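Local coordinates for protein snaclec rhodocytin subunit alpha (Agkistrodon rhodostoma, PDB 3BX4) that triggers platelet aggregation as a secreted snake-venom toxin by binding the platelet receptor CLEC1B (CLEC2), which leads to Syk recruitment and platelet activation, at residues 55-60 and 128-133. Numbering follows the deposited sequence.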
# COMPACT_ATOMS: atom_id res chain seq x y z
N SER C 55 -25.97 -5.53 0.14
CA SER C 55 -26.36 -5.86 1.53
C SER C 55 -27.14 -7.19 1.56
O SER C 55 -26.88 -8.09 2.39
CB SER C 55 -27.15 -4.70 2.14
OG SER C 55 -27.63 -5.09 3.41
N TRP C 56 -28.11 -7.33 0.64
CA TRP C 56 -28.92 -8.55 0.50
C TRP C 56 -28.07 -9.79 0.18
O TRP C 56 -28.21 -10.88 0.78
CB TRP C 56 -29.95 -8.32 -0.64
CG TRP C 56 -30.76 -9.55 -0.96
CD1 TRP C 56 -31.83 -10.05 -0.25
CD2 TRP C 56 -30.54 -10.45 -2.05
NE1 TRP C 56 -32.29 -11.20 -0.86
CE2 TRP C 56 -31.52 -11.46 -1.97
CE3 TRP C 56 -29.61 -10.48 -3.11
CZ2 TRP C 56 -31.62 -12.51 -2.91
CZ3 TRP C 56 -29.67 -11.53 -4.05
CH2 TRP C 56 -30.68 -12.53 -3.95
N LEU C 57 -27.09 -9.62 -0.71
CA LEU C 57 -26.24 -10.70 -1.18
C LEU C 57 -25.46 -11.22 0.04
O LEU C 57 -25.29 -12.39 0.16
CB LEU C 57 -25.25 -10.17 -2.24
CG LEU C 57 -24.37 -11.24 -2.95
CD1 LEU C 57 -25.13 -11.99 -4.03
CD2 LEU C 57 -23.16 -10.53 -3.52
N ILE C 58 -24.98 -10.34 0.89
CA ILE C 58 -24.14 -10.74 2.04
C ILE C 58 -25.09 -11.45 3.01
O ILE C 58 -24.74 -12.51 3.60
CB ILE C 58 -23.49 -9.53 2.71
CG1 ILE C 58 -22.42 -8.90 1.77
CG2 ILE C 58 -22.94 -9.93 4.08
CD1 ILE C 58 -21.93 -7.53 2.21
N SER C 59 -26.28 -10.89 3.15
CA SER C 59 -27.30 -11.47 4.03
C SER C 59 -27.75 -12.86 3.57
O SER C 59 -28.15 -13.68 4.42
CB SER C 59 -28.45 -10.49 4.18
OG SER C 59 -27.94 -9.40 4.97
N GLN C 60 -27.64 -13.18 2.28
CA GLN C 60 -27.97 -14.51 1.73
C GLN C 60 -26.92 -15.61 2.02
O GLN C 60 -27.18 -16.80 1.83
CB GLN C 60 -28.12 -14.39 0.22
CG GLN C 60 -29.41 -13.70 -0.21
CD GLN C 60 -30.61 -14.63 -0.15
OE1 GLN C 60 -30.71 -15.60 -0.93
NE2 GLN C 60 -31.53 -14.33 0.76
N ALA C 128 -14.08 -11.43 5.09
CA ALA C 128 -14.88 -11.82 3.92
C ALA C 128 -14.91 -10.58 2.96
O ALA C 128 -14.53 -9.47 3.35
CB ALA C 128 -16.29 -12.14 4.38
N PHE C 129 -15.35 -10.84 1.74
CA PHE C 129 -15.31 -9.72 0.73
C PHE C 129 -16.31 -9.97 -0.37
O PHE C 129 -16.83 -11.03 -0.59
CB PHE C 129 -13.87 -9.61 0.19
CG PHE C 129 -13.35 -10.86 -0.41
CD1 PHE C 129 -12.67 -11.83 0.37
CD2 PHE C 129 -13.49 -11.14 -1.76
CE1 PHE C 129 -12.19 -13.00 -0.20
CE2 PHE C 129 -13.01 -12.31 -2.33
CZ PHE C 129 -12.35 -13.29 -1.52
N VAL C 130 -16.58 -8.96 -1.25
CA VAL C 130 -17.50 -9.29 -2.29
C VAL C 130 -16.81 -8.83 -3.63
O VAL C 130 -16.23 -7.72 -3.59
CB VAL C 130 -18.84 -8.42 -2.16
CG1 VAL C 130 -19.71 -8.64 -3.37
CG2 VAL C 130 -19.60 -8.84 -0.83
N CYS C 131 -16.83 -9.71 -4.64
CA CYS C 131 -16.27 -9.40 -6.02
C CYS C 131 -17.43 -8.96 -6.90
O CYS C 131 -18.56 -9.39 -6.77
CB CYS C 131 -15.58 -10.61 -6.72
SG CYS C 131 -14.16 -11.25 -5.69
N LYS C 132 -17.09 -8.09 -7.85
CA LYS C 132 -18.08 -7.54 -8.84
C LYS C 132 -17.36 -7.73 -10.16
O LYS C 132 -16.17 -7.39 -10.28
CB LYS C 132 -18.37 -6.06 -8.54
CG LYS C 132 -19.13 -5.26 -9.67
CD LYS C 132 -19.43 -3.92 -9.11
CE LYS C 132 -20.14 -2.98 -10.19
NZ LYS C 132 -20.35 -1.65 -9.62
N LEU C 133 -18.09 -8.24 -11.16
CA LEU C 133 -17.55 -8.51 -12.48
C LEU C 133 -18.45 -7.90 -13.59
O LEU C 133 -19.64 -7.92 -13.48
CB LEU C 133 -17.53 -10.02 -12.64
CG LEU C 133 -17.22 -10.66 -13.93
CD1 LEU C 133 -15.67 -10.44 -14.10
CD2 LEU C 133 -17.56 -12.16 -13.94
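Val-130 holds CG1 anti to its own backbone N (chi1 172°), which spreads its two methyls toward neighbouring residues of the helix, CG1 to Leu-57 and CG2 to Ile-58. Leu-57 also runs CG anti to N (chi1 -173°), and its second torsion of 78° puts CD2 on the strand side. This is the helix-on-sheet core of a C-type lectin fold: the C-terminal part of helix 48-59 lies over strand 127-133, which is paired with strands 15-21, 41-42 and 69-76.

The contact is small and wholly apolar, about 104 Å² counting both sides, with no hydrogen bond crossing it. Val-130 meets the helix with both branches, its CB aimed at it, and both partners cross it at a slant. On one side CD2 of Leu-57 meets CG1 of Val-130 at 3.9 Å, ordinary van der Waals spacing. All three residues are buried; Val-70 of strand 69-76 touches both Ile-58 and Val-130, while Tyr-17 of strand 15-21 touches Leu-57.

Strand alternation sends Phe-129 and Cys-131 to the opposite side of the sheet. There Phe-129 packs against helix 26-34, to which Cys-131 is tied by its disulfide with Cys-33. On the helix, Ser-59 folds back on the preceding turn, its OG donating to Ser-55 O at 3.1 Å from above the carbonyl plane, while Ser-59 N reaches the same oxygen from the other face.

The long branch of Ile-58 passes aslant over one methyl of the valine: CG1 and CD1 of Ile-58 sit 3.8 and 4.0 Å from Val-130 CG2.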